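Long-range contact in SloR (Streptococcus mutans, PDB 5CVI), which probably binds DNA as a homodimeric, metal-responsive transcription regulator of the DtxR/MntR family: residues Asp7-Arg18 / Lys21-Met31. Sequence-based numbering, arbitrary orientation.
With ZN (zinc ion), chain H.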
loop_
_atom_site.group_PDB
_atom_site.type_symbol
_atom_site.label_atom_id
_atom_site.label_comp_id
_atom_site.label_asym_id
_atom_site.label_seq_id
_atom_site.Cartn_x
_atom_site.Cartn_y
_atom_site.Cartn_z
ATOM N N ASP B 7 -14.064 -9.675 -0.314
ATOM C CA ASP B 7 -13.548 -10.601 0.691
ATOM C C ASP B 7 -14.489 -11.775 0.943
ATOM O O ASP B 7 -14.078 -12.816 1.455
ATOM C CB ASP B 7 -13.261 -9.864 1.998
ATOM C CG ASP B 7 -12.145 -8.855 1.856
ATOM O OD1 ASP B 7 -11.279 -9.058 0.981
ATOM O OD2 ASP B 7 -12.138 -7.860 2.610
ATOM N N TYR B 8 -15.752 -11.599 0.576
ATOM C CA TYR B 8 -16.733 -12.672 0.661
ATOM C C TYR B 8 -16.341 -13.800 -0.289
ATOM O O TYR B 8 -16.575 -14.973 -0.007
ATOM C CB TYR B 8 -18.127 -12.135 0.325
ATOM C CG TYR B 8 -19.240 -13.148 0.448
ATOM C CD1 TYR B 8 -19.809 -13.441 1.680
ATOM C CD2 TYR B 8 -19.733 -13.804 -0.672
ATOM C CE1 TYR B 8 -20.833 -14.365 1.795
ATOM C CE2 TYR B 8 -20.754 -14.728 -0.568
ATOM C CZ TYR B 8 -21.301 -15.006 0.667
ATOM O OH TYR B 8 -22.321 -15.926 0.773
ATOM N N LEU B 9 -15.729 -13.438 -1.411
ATOM C CA LEU B 9 -15.302 -14.420 -2.400
ATOM C C LEU B 9 -14.217 -15.352 -1.861
ATOM O O LEU B 9 -14.213 -16.546 -2.158
ATOM C CB LEU B 9 -14.830 -13.728 -3.682
ATOM C CG LEU B 9 -15.929 -13.288 -4.654
ATOM C CD1 LEU B 9 -17.055 -12.584 -3.920
ATOM C CD2 LEU B 9 -15.352 -12.383 -5.734
ATOM N N LYS B 10 -13.304 -14.807 -1.063
ATOM C CA LYS B 10 -12.210 -15.600 -0.508
ATOM C C LYS B 10 -12.692 -16.610 0.531
ATOM O O LYS B 10 -12.152 -17.710 0.633
ATOM C CB LYS B 10 -11.123 -14.697 0.089
ATOM C CG LYS B 10 -10.277 -13.976 -0.952
ATOM C CD LYS B 10 -9.019 -13.374 -0.342
ATOM C CE LYS B 10 -9.345 -12.255 0.635
ATOM N NZ LYS B 10 -8.106 -11.634 1.184
ATOM N N ILE B 11 -13.708 -16.231 1.298
ATOM C CA ILE B 11 -14.277 -17.120 2.303
ATOM C C ILE B 11 -15.104 -18.225 1.646
ATOM O O ILE B 11 -15.061 -19.380 2.065
ATOM C CB ILE B 11 -15.151 -16.348 3.306
ATOM C CG1 ILE B 11 -14.351 -15.210 3.942
ATOM C CG2 ILE B 11 -15.708 -17.286 4.367
ATOM C CD1 ILE B 11 -13.102 -15.663 4.659
ATOM N N ILE B 12 -15.857 -17.859 0.614
ATOM C CA ILE B 12 -16.636 -18.825 -0.154
ATOM C C ILE B 12 -15.711 -19.795 -0.884
ATOM O O ILE B 12 -16.041 -20.969 -1.067
ATOM C CB ILE B 12 -17.547 -18.119 -1.183
ATOM C CG1 ILE B 12 -18.597 -17.263 -0.470
ATOM C CG2 ILE B 12 -18.225 -19.132 -2.091
ATOM C CD1 ILE B 12 -19.542 -18.055 0.414
ATOM N N TYR B 13 -14.548 -19.296 -1.289
ATOM C CA TYR B 13 -13.575 -20.092 -2.028
ATOM C C TYR B 13 -13.130 -21.318 -1.236
ATOM O O TYR B 13 -13.165 -22.438 -1.744
ATOM C CB TYR B 13 -12.358 -19.240 -2.395
ATOM C CG TYR B 13 -11.485 -19.831 -3.482
ATOM C CD1 TYR B 13 -10.511 -20.777 -3.185
ATOM C CD2 TYR B 13 -11.626 -19.430 -4.803
ATOM C CE1 TYR B 13 -9.709 -21.313 -4.178
ATOM C CE2 TYR B 13 -10.829 -19.960 -5.801
ATOM C CZ TYR B 13 -9.873 -20.899 -5.484
ATOM O OH TYR B 13 -9.080 -21.422 -6.477
ATOM N N GLU B 14 -12.711 -21.105 0.008
ATOM C CA GLU B 14 -12.207 -22.200 0.835
ATOM C C GLU B 14 -13.335 -23.117 1.307
ATOM O O GLU B 14 -13.141 -24.325 1.449
ATOM C CB GLU B 14 -11.398 -21.674 2.027
ATOM C CG GLU B 14 -12.197 -20.844 3.021
ATOM C CD GLU B 14 -11.365 -20.391 4.213
ATOM O OE1 GLU B 14 -10.152 -20.697 4.255
ATOM O OE2 GLU B 14 -11.927 -19.726 5.110
ATOM N N LEU B 15 -14.509 -22.538 1.546
ATOM C CA LEU B 15 -15.682 -23.316 1.936
ATOM C C LEU B 15 -16.020 -24.333 0.856
ATOM O O LEU B 15 -16.382 -25.471 1.148
ATOM C CB LEU B 15 -16.879 -22.401 2.189
ATOM C CG LEU B 15 -17.257 -22.191 3.656
ATOM C CD1 LEU B 15 -16.069 -21.661 4.442
ATOM C CD2 LEU B 15 -18.446 -21.247 3.786
ATOM N N SER B 16 -15.892 -23.909 -0.397
ATOM C CA SER B 16 -16.151 -24.780 -1.534
ATOM C C SER B 16 -15.093 -25.877 -1.626
ATOM O O SER B 16 -15.387 -27.002 -2.035
ATOM C CB SER B 16 -16.191 -23.965 -2.826
ATOM O OG SER B 16 -16.517 -24.780 -3.935
ATOM N N GLU B 17 -13.865 -25.545 -1.239
ATOM C CA GLU B 17 -12.777 -26.518 -1.235
ATOM C C GLU B 17 -12.941 -27.540 -0.111
ATOM O O GLU B 17 -12.636 -28.719 -0.286
ATOM C CB GLU B 17 -11.415 -25.821 -1.132
ATOM C CG GLU B 17 -10.921 -25.215 -2.439
ATOM C CD GLU B 17 -9.519 -24.640 -2.327
ATOM O OE1 GLU B 17 -9.200 -24.037 -1.279
ATOM O OE2 GLU B 17 -8.734 -24.795 -3.287
ATOM N N ARG B 18 -13.421 -27.083 1.042
ATOM C CA ARG B 18 -13.656 -27.972 2.173
ATOM C C ARG B 18 -14.972 -28.730 2.007
ATOM O O ARG B 18 -15.243 -29.691 2.727
ATOM C CB ARG B 18 -13.637 -27.194 3.495
ATOM C CG ARG B 18 -12.267 -26.625 3.860
ATOM C CD ARG B 18 -12.255 -26.002 5.253
ATOM N NE ARG B 18 -12.954 -24.720 5.304
ATOM C CZ ARG B 18 -13.122 -24.003 6.411
ATOM N NH1 ARG B 18 -12.645 -24.444 7.568
ATOM N NH2 ARG B 18 -13.768 -22.846 6.364
ATOM N N LYS B 21 -21.064 -25.958 3.949
ATOM C CA LYS B 21 -21.795 -24.703 3.805
ATOM C C LYS B 21 -22.310 -24.156 5.136
ATOM O O LYS B 21 -22.844 -24.899 5.964
ATOM C CB LYS B 21 -22.947 -24.855 2.803
ATOM C CG LYS B 21 -23.680 -23.551 2.503
ATOM C CD LYS B 21 -22.726 -22.445 2.058
ATOM C CE LYS B 21 -23.481 -21.140 1.812
ATOM N NZ LYS B 21 -22.608 -20.053 1.303
ATOM N N ILE B 22 -22.131 -22.851 5.329
ATOM C CA ILE B 22 -22.642 -22.150 6.500
ATOM C C ILE B 22 -23.572 -21.029 6.042
ATOM O O ILE B 22 -23.638 -20.722 4.852
ATOM C CB ILE B 22 -21.501 -21.551 7.343
ATOM C CG1 ILE B 22 -20.688 -20.556 6.515
ATOM C CG2 ILE B 22 -20.598 -22.649 7.872
ATOM C CD1 ILE B 22 -19.547 -19.925 7.270
ATOM N N SER B 23 -24.293 -20.424 6.980
ATOM C CA SER B 23 -25.197 -19.326 6.650
ATOM C C SER B 23 -24.415 -18.041 6.395
ATOM O O SER B 23 -23.230 -17.953 6.721
ATOM C CB SER B 23 -26.222 -19.112 7.767
ATOM O OG SER B 23 -25.589 -18.761 8.985
ATOM N N ASN B 24 -25.077 -17.047 5.811
ATOM C CA ASN B 24 -24.447 -15.751 5.578
ATOM C C ASN B 24 -24.136 -15.007 6.878
ATOM O O ASN B 24 -23.238 -14.169 6.919
ATOM C CB ASN B 24 -25.304 -14.883 4.648
ATOM C CG ASN B 24 -24.937 -15.052 3.181
ATOM O OD1 ASN B 24 -24.027 -15.805 2.838
ATOM N ND2 ASN B 24 -25.653 -14.349 2.309
ATOM N N LYS B 25 -24.878 -15.317 7.937
ATOM C CA LYS B 25 -24.655 -14.690 9.237
ATOM C C LYS B 25 -23.374 -15.209 9.888
ATOM O O LYS B 25 -22.663 -14.461 10.560
ATOM C CB LYS B 25 -25.848 -14.912 10.172
ATOM C CG LYS B 25 -25.663 -14.315 11.565
ATOM C CD LYS B 25 -26.872 -14.563 12.459
ATOM C CE LYS B 25 -28.111 -13.842 11.947
ATOM N NZ LYS B 25 -27.941 -12.361 11.925
ATOM N N GLN B 26 -23.089 -16.492 9.686
ATOM C CA GLN B 26 -21.868 -17.094 10.210
ATOM C C GLN B 26 -20.651 -16.582 9.444
ATOM O O GLN B 26 -19.578 -16.384 10.017
ATOM C CB GLN B 26 -21.950 -18.617 10.131
ATOM C CG GLN B 26 -23.184 -19.192 10.805
ATOM C CD GLN B 26 -23.355 -20.673 10.543
ATOM O OE1 GLN B 26 -24.471 -21.152 10.341
ATOM N NE2 GLN B 26 -22.249 -21.407 10.549
ATOM N N ILE B 27 -20.829 -16.367 8.143
ATOM C CA ILE B 27 -19.786 -15.779 7.310
ATOM C C ILE B 27 -19.522 -14.336 7.731
ATOM O O ILE B 27 -18.378 -13.891 7.766
ATOM C CB ILE B 27 -20.161 -15.814 5.815
ATOM C CG1 ILE B 27 -20.294 -17.258 5.330
ATOM C CG2 ILE B 27 -19.125 -15.075 4.990
ATOM C CD1 ILE B 27 -20.688 -17.377 3.874
ATOM N N ALA B 28 -20.592 -13.613 8.053
ATOM C CA ALA B 28 -20.480 -12.235 8.520
ATOM C C ALA B 28 -19.712 -12.169 9.837
ATOM O O ALA B 28 -18.978 -11.212 10.093
ATOM C CB ALA B 28 -21.858 -11.619 8.683
ATOM N N GLU B 29 -19.895 -13.194 10.665
ATOM C CA GLU B 29 -19.207 -13.292 11.949
ATOM C C GLU B 29 -17.692 -13.339 11.758
ATOM O O GLU B 29 -16.977 -12.435 12.192
ATOM C CB GLU B 29 -19.685 -14.527 12.721
ATOM C CG GLU B 29 -21.150 -14.475 13.147
ATOM C CD GLU B 29 -21.632 -15.776 13.776
ATOM O OE1 GLU B 29 -20.879 -16.773 13.742
ATOM O OE2 GLU B 29 -22.766 -15.800 14.305
ATOM N N LYS B 30 -17.209 -14.387 11.095
ATOM C CA LYS B 30 -15.775 -14.568 10.872
ATOM C C LYS B 30 -15.186 -13.463 10.002
ATOM O O LYS B 30 -13.968 -13.324 9.894
ATOM C CB LYS B 30 -15.494 -15.936 10.243
ATOM C CG LYS B 30 -16.220 -16.188 8.934
ATOM C CD LYS B 30 -15.760 -17.491 8.297
ATOM C CE LYS B 30 -15.972 -18.673 9.233
ATOM N NZ LYS B 30 -15.410 -19.929 8.665
HETATM N N MSE B 31 -16.064 -12.679 9.389
HETATM C CA MSE B 31 -15.661 -11.586 8.520
HETATM C C MSE B 31 -15.612 -10.290 9.319
HETATM O O MSE B 31 -15.182 -9.253 8.817
HETATM C CB MSE B 31 -16.655 -11.461 7.367
HETATM C CG MSE B 31 -16.154 -10.687 6.171
HETATM SE SE MSE B 31 -17.169 -11.148 4.570
HETATM C CE MSE B 31 -16.591 -13.000 4.413
HETATM ZN ZN ZN H . -9.652 -7.905 0.782
#
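Ile27 lays its CD1 methyl against Tyr8 and Ile12, 3.7 Å from CE1 of the tyrosine and equally far from CD1 of Ile12. Here helix 7-18 packs against helix 24-30, the first two helices of the winged helix-turn-helix DNA-binding domain, at 113° between their directions. A beta-branched isoleucine suits the junction because its second branch works as well: CG2 lies 3.8 Å from Tyr8 CD1 and also meets CG2 of Ile11. With CG anti to the backbone N (chi1 -177°), the Tyr8 ring extends across Ile27 at about a right angle, and its hydroxyl donates to Asn24 OD1 at 2.7 Å. Ring and amide planes stand 84° apart. The tyrosine serves both the apolar interface and the polar first turn of helix 24-30, whose N-terminus carries a capping box of Ser23 and Gln26, its two backbone-to-side-chain bonds weak. At the other end, Met31, modelled as selenomethionine, reaches toward Tyr8 and Ile11, though the exact position of its tip is doubtful; it also touches Met41 of helix 35-47. Lys30 lays its CD on Ile11 CG2, the long chain lending methylenes while its ammonium goes on to the exposed edge. Asp7 ties the first helix to the metal-binding domain, its OD1 joining Glu99, Glu102 and His103 around a zinc ion. Leu15 closes the apolar seam: its forked end puts CD2 across Ile22, 3.6 Å from CG1.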